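Local coordinates for lipase (Photobacterium sp. M37, PDB 2ORY), which probably hydrolyses triacylglycerols at low temperature, as a cold-adapted class 3 lipase of the alpha/beta hydrolase fold, at residues G161-A166 / S196-I201; S246-K251 / A273-T278. One frame throughout, in Å; residues are numbered along the deposited sequence.

Contact 1 of 2, residues G161-A166 / S196-I201; sequences GPEGKA and SQNIDI
Ser196 OG is held from two directions: it donates to Gly164 O across the contact, at 2.6 Å, and accepts from Asn198 N of its own loop, at 3.0 Å. The second bond, reaching two residues on, makes an ST turn. With OG anti to the backbone N (chi1 173°), the hydroxyl sits on the carbonyl side of Ser196, facing Gly164. Asn198 ND2 donates to Glu163 O, the carbonyl just before that of Gly164, at 2.7 Å; the bond is nearly straight, 162° at the hydrogen, and the acceptor lies close to the amide plane. The Glu163 carboxylate stands almost perpendicular to that amide, 86° between planes, and OE1 makes no bond to it. A water bridges Gly161 O and Ser196 N, while Gly161 itself, with positive phi, turns the chain out of helix 152-160. These bonds lead into the start of a parallel strand pair, the first and last members of a beta-alpha-beta crossover running through helix 175-189 in the alpha/beta hydrolase sheet. Here Asp200 N donates to Ala166 O at 2.9 Å, and Ala166 N gives a longer bond of 3.3 Å to Asn198 O, from above the carbonyl plane. Ala166 CB and Ile199 CG1, 4.3 Å apart, lie on the same face of the sheet, where Ile160 of helix 152-160 packs against both residues.

Contact 2 of 2, residues S246-K251 / A273-T278; sequences SLKKLK and AMIAET
Neither a ring nor a planar side-chain group takes part where Leu247 meets Met274, Ile275 and Thr278; the fit is made by aliphatic chains, a thioether methyl and a threonine hydroxyl. Leu247 spreads its atoms over three partners. Its CD2 meets Met274 CE at 3.6 Å, the two side chains crossing at about a right angle, and the bend of the methionine at its last torsion (chi3 76°) carries that methyl toward the leucine. Leu247 CB lies 3.7 Å from Ile275 CG1, and CD1 reaches Thr278 OG1 at 3.6 Å. The neighbouring Lys248 joins through its aliphatic part: CG touches Ile275 CD1 at 3.6 Å, and CE passes Ile275 CG2 at 4.0 Å. Ile275 therefore has the leucine against CG1 and the lysine stem against its CG2 and CD1 methyls. The arrangement sets the short helix 244-247, which runs into a type I beta turn from Leu247 to Leu250, against residues 273-278 of helix 265-278. Trp242, in a loop, touches Met274 and Thr278, and Leu250 packs on Ile271 of that helix. Thr278 OG1 donates its proton to Met274 O, at 2.7 Å, so toward Leu247 CD1 it offers only contact. Across the two segments the contact thus rests on van der Waals packing, burying 259 Å² over both without a polar bond between them.

In the fold
Reading from the N terminus, contact 1 comes first, bringing the approach to strand 166-173 beside the start of strand 199-206. The 29 residues between its segments include helix 175-189 and the turn before it, which fits a nucleophile elbow. Contact 2 opens only after contact 1 has closed, so the two loops are in series and neither nest nor cross. It closes over 21 residues, 8 of them helical and none in a strand, joining helix 244-247 to helix 265-278. The centres of the two contacts are about 41 Å apart, on opposite sides of the chain's centre: contact 1 ties the edge of the mixed sheet, contact 2 a region of helices and loops with no strand between its segments.

Contact 1 of 2, residues G161-A166 / S196-I201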
loop_
_atom_site.group_PDB
_atom_site.type_symbol
_atom_site.label_atom_id
_atom_site.label_comp_id
_atom_site.label_asym_id
_atom_site.label_seq_id
_atom_site.Cartn_x
_atom_site.Cartn_y
_atom_site.Cartn_z
ATOM N N GLY A 161 -19.223 -16.767 -4.599
ATOM C CA GLY A 161 -19.902 -17.977 -4.152
ATOM C C GLY A 161 -18.984 -18.724 -3.191
ATOM O O GLY A 161 -17.759 -18.567 -3.270
ATOM N N PRO A 162 -19.532 -19.554 -2.285
ATOM C CA PRO A 162 -18.734 -20.314 -1.311
ATOM C C PRO A 162 -17.655 -21.236 -1.889
ATOM O O PRO A 162 -16.699 -21.572 -1.197
ATOM C CB PRO A 162 -19.796 -21.082 -0.516
ATOM C CG PRO A 162 -20.883 -21.302 -1.540
ATOM C CD PRO A 162 -20.953 -19.940 -2.210
ATOM N N GLU A 163 -17.793 -21.643 -3.149
ATOM C CA GLU A 163 -16.791 -22.523 -3.757
ATOM C C GLU A 163 -16.309 -22.033 -5.116
ATOM O O GLU A 163 -15.560 -22.725 -5.803
ATOM C CB GLU A 163 -17.353 -23.934 -3.911
ATOM C CG GLU A 163 -17.654 -24.622 -2.597
ATOM C CD GLU A 163 -16.427 -24.741 -1.716
ATOM O OE1 GLU A 163 -15.413 -25.314 -2.173
ATOM O OE2 GLU A 163 -16.476 -24.258 -0.566
ATOM N N GLY A 164 -16.730 -20.831 -5.485
ATOM C CA GLY A 164 -16.369 -20.282 -6.773
ATOM C C GLY A 164 -14.894 -20.180 -7.084
ATOM O O GLY A 164 -14.043 -20.103 -6.197
ATOM N N LYS A 165 -14.596 -20.160 -8.373
ATOM C CA LYS A 165 -13.233 -20.062 -8.843
ATOM C C LYS A 165 -12.992 -18.618 -9.278
ATOM O O LYS A 165 -13.812 -18.037 -9.989
ATOM C CB LYS A 165 -13.034 -21.033 -10.012
ATOM C CG LYS A 165 -11.672 -20.966 -10.692
ATOM C CD LYS A 165 -11.659 -21.878 -11.919
ATOM C CE LYS A 165 -10.302 -21.900 -12.606
ATOM N NZ LYS A 165 -9.258 -22.554 -11.773
ATOM N N ALA A 166 -11.876 -18.040 -8.841
ATOM C CA ALA A 166 -11.550 -16.663 -9.186
ATOM C C ALA A 166 -10.072 -16.363 -9.037
ATOM O O ALA A 166 -9.295 -17.167 -8.539
ATOM C CB ALA A 166 -12.358 -15.688 -8.315
ATOM N N SER A 196 -13.880 -18.948 -0.472
ATOM C CA SER A 196 -13.663 -20.073 -1.381
ATOM C C SER A 196 -12.189 -20.415 -1.473
ATOM O O SER A 196 -11.333 -19.531 -1.571
ATOM C CB SER A 196 -14.176 -19.765 -2.790
ATOM O OG SER A 196 -13.818 -20.803 -3.702
ATOM N N GLN A 197 -11.898 -21.709 -1.455
ATOM C CA GLN A 197 -10.521 -22.182 -1.544
ATOM C C GLN A 197 -10.086 -22.159 -3.007
ATOM O O GLN A 197 -8.903 -22.276 -3.320
ATOM C CB GLN A 197 -10.427 -23.610 -0.984
ATOM C CG GLN A 197 -9.000 -24.180 -0.858
ATOM C CD GLN A 197 -8.197 -23.608 0.317
ATOM O OE1 GLN A 197 -8.480 -23.899 1.483
ATOM N NE2 GLN A 197 -7.186 -22.794 0.006
ATOM N N ASN A 198 -11.054 -21.995 -3.904
ATOM C CA ASN A 198 -10.759 -21.985 -5.326
ATOM C C ASN A 198 -10.376 -20.635 -5.905
ATOM O O ASN A 198 -10.460 -20.415 -7.112
ATOM C CB ASN A 198 -11.937 -22.575 -6.092
ATOM C CG ASN A 198 -12.178 -24.018 -5.711
ATOM O OD1 ASN A 198 -11.249 -24.829 -5.726
ATOM N ND2 ASN A 198 -13.418 -24.349 -5.353
ATOM N N ILE A 199 -9.962 -19.715 -5.052
ATOM C CA ILE A 199 -9.541 -18.428 -5.561
ATOM C C ILE A 199 -8.017 -18.339 -5.443
ATOM O O ILE A 199 -7.443 -18.809 -4.461
ATOM C CB ILE A 199 -10.233 -17.289 -4.803
ATOM C CG1 ILE A 199 -9.497 -15.977 -5.071
ATOM C CG2 ILE A 199 -10.322 -17.629 -3.346
ATOM C CD1 ILE A 199 -10.051 -14.828 -4.314
ATOM N N ASP A 200 -7.379 -17.790 -6.477
ATOM C CA ASP A 200 -5.925 -17.624 -6.531
ATOM C C ASP A 200 -5.628 -16.207 -6.074
ATOM O O ASP A 200 -5.972 -15.231 -6.759
ATOM C CB ASP A 200 -5.400 -17.818 -7.961
ATOM C CG ASP A 200 -5.381 -19.284 -8.388
ATOM O OD1 ASP A 200 -6.137 -20.089 -7.802
ATOM O OD2 ASP A 200 -4.617 -19.629 -9.315
ATOM N N ILE A 201 -4.989 -16.106 -4.914
ATOM C CA ILE A 201 -4.673 -14.821 -4.317
ATOM C C ILE A 201 -3.216 -14.429 -4.477
ATOM O O ILE A 201 -2.321 -15.175 -4.097
ATOM C CB ILE A 201 -5.006 -14.829 -2.802
ATOM C CG1 ILE A 201 -6.497 -15.130 -2.601
ATOM C CG2 ILE A 201 -4.589 -13.486 -2.166
ATOM C CD1 ILE A 201 -6.933 -15.244 -1.152
HETATM O O HOH W 1 -15.739 -17.204 -1.506
#

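Contact 2 of 2, residues S246-K251 / A273-T278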
loop_
_atom_site.group_PDB
_atom_site.type_symbol
_atom_site.label_atom_id
_atom_site.label_comp_id
_atom_site.label_asym_id
_atom_site.label_seq_id
_atom_site.Cartn_x
_atom_site.Cartn_y
_atom_site.Cartn_z
ATOM N N SER A 246 17.629 -1.335 8.946
ATOM C CA SER A 246 17.157 -0.450 7.893
ATOM C C SER A 246 17.004 0.982 8.392
ATOM O O SER A 246 17.366 1.933 7.703
ATOM C CB SER A 246 15.805 -0.933 7.373
ATOM O OG SER A 246 15.963 -2.047 6.525
ATOM N N LEU A 247 16.455 1.137 9.588
ATOM C CA LEU A 247 16.247 2.470 10.129
ATOM C C LEU A 247 17.567 3.236 10.239
ATOM O O LEU A 247 17.634 4.439 9.962
ATOM C CB LEU A 247 15.542 2.370 11.489
ATOM C CG LEU A 247 14.036 2.023 11.485
ATOM C CD1 LEU A 247 13.564 1.786 12.919
ATOM C CD2 LEU A 247 13.226 3.157 10.852
ATOM N N LYS A 248 18.625 2.527 10.615
ATOM C CA LYS A 248 19.938 3.152 10.761
ATOM C C LYS A 248 20.583 3.595 9.448
ATOM O O LYS A 248 21.707 4.087 9.439
ATOM C CB LYS A 248 20.865 2.211 11.525
ATOM C CG LYS A 248 20.501 2.110 13.003
ATOM C CD LYS A 248 21.254 1.002 13.717
ATOM C CE LYS A 248 20.773 0.862 15.157
ATOM N NZ LYS A 248 21.326 -0.360 15.802
ATOM N N LYS A 249 19.859 3.438 8.345
ATOM C CA LYS A 249 20.364 3.842 7.035
ATOM C C LYS A 249 19.672 5.098 6.539
ATOM O O LYS A 249 20.059 5.652 5.509
ATOM C CB LYS A 249 20.143 2.738 6.002
ATOM C CG LYS A 249 20.984 1.503 6.200
ATOM C CD LYS A 249 20.698 0.485 5.108
ATOM C CE LYS A 249 21.403 -0.835 5.391
ATOM N NZ LYS A 249 20.915 -1.920 4.487
ATOM N N LEU A 250 18.638 5.534 7.260
ATOM C CA LEU A 250 17.874 6.720 6.865
ATOM C C LEU A 250 18.645 8.026 6.895
ATOM O O LEU A 250 18.477 8.853 6.011
ATOM C CB LEU A 250 16.612 6.856 7.726
ATOM C CG LEU A 250 15.579 5.747 7.484
ATOM C CD1 LEU A 250 14.461 5.842 8.489
ATOM C CD2 LEU A 250 15.041 5.868 6.087
ATOM N N LYS A 251 19.493 8.223 7.891
ATOM C CA LYS A 251 20.256 9.477 7.972
ATOM C C LYS A 251 21.130 9.805 6.746
ATOM O O LYS A 251 21.311 10.974 6.397
ATOM C CB LYS A 251 21.164 9.458 9.195
ATOM C CG LYS A 251 22.302 8.476 9.048
ATOM C CD LYS A 251 23.286 8.603 10.180
ATOM C CE LYS A 251 24.409 7.587 10.038
ATOM N NZ LYS A 251 25.329 7.652 11.205
ATOM N N ALA A 273 14.338 8.241 17.813
ATOM C CA ALA A 273 13.205 7.801 18.624
ATOM C C ALA A 273 12.580 6.519 18.022
ATOM O O ALA A 273 12.268 5.579 18.754
ATOM C CB ALA A 273 12.174 8.908 18.723
ATOM N N MET A 274 12.410 6.477 16.699
ATOM C CA MET A 274 11.858 5.295 16.019
ATOM C C MET A 274 12.717 4.055 16.310
ATOM O O MET A 274 12.187 2.964 16.565
ATOM C CB MET A 274 11.836 5.491 14.496
ATOM C CG MET A 274 10.815 6.489 13.967
ATOM S SD MET A 274 11.211 7.069 12.295
ATOM C CE MET A 274 10.717 5.629 11.314
ATOM N N ILE A 275 14.041 4.220 16.252
ATOM C CA ILE A 275 14.948 3.095 16.502
ATOM C C ILE A 275 14.750 2.652 17.942
ATOM O O ILE A 275 14.522 1.473 18.216
ATOM C CB ILE A 275 16.425 3.502 16.241
ATOM C CG1 ILE A 275 16.636 3.751 14.746
ATOM C CG2 ILE A 275 17.392 2.419 16.746
ATOM C CD1 ILE A 275 18.020 4.321 14.413
ATOM N N ALA A 276 14.806 3.610 18.860
ATOM C CA ALA A 276 14.594 3.318 20.271
ATOM C C ALA A 276 13.257 2.603 20.561
ATOM O O ALA A 276 13.218 1.619 21.306
ATOM C CB ALA A 276 14.661 4.611 21.069
ATOM N N GLU A 277 12.161 3.082 19.982
ATOM C CA GLU A 277 10.866 2.462 20.261
ATOM C C GLU A 277 10.574 1.122 19.583
ATOM O O GLU A 277 9.673 0.410 20.018
ATOM C CB GLU A 277 9.725 3.449 19.979
ATOM C CG GLU A 277 9.816 4.773 20.781
ATOM C CD GLU A 277 9.660 4.611 22.307
ATOM O OE1 GLU A 277 8.743 3.879 22.757
ATOM O OE2 GLU A 277 10.446 5.240 23.061
ATOM N N THR A 278 11.318 0.761 18.539
ATOM C CA THR A 278 11.092 -0.518 17.868
ATOM C C THR A 278 12.249 -1.499 18.092
ATOM O O THR A 278 12.305 -2.578 17.504
ATOM C CB THR A 278 10.868 -0.319 16.373
ATOM O OG1 THR A 278 11.968 0.409 15.811
ATOM C CG2 THR A 278 9.580 0.461 16.147
#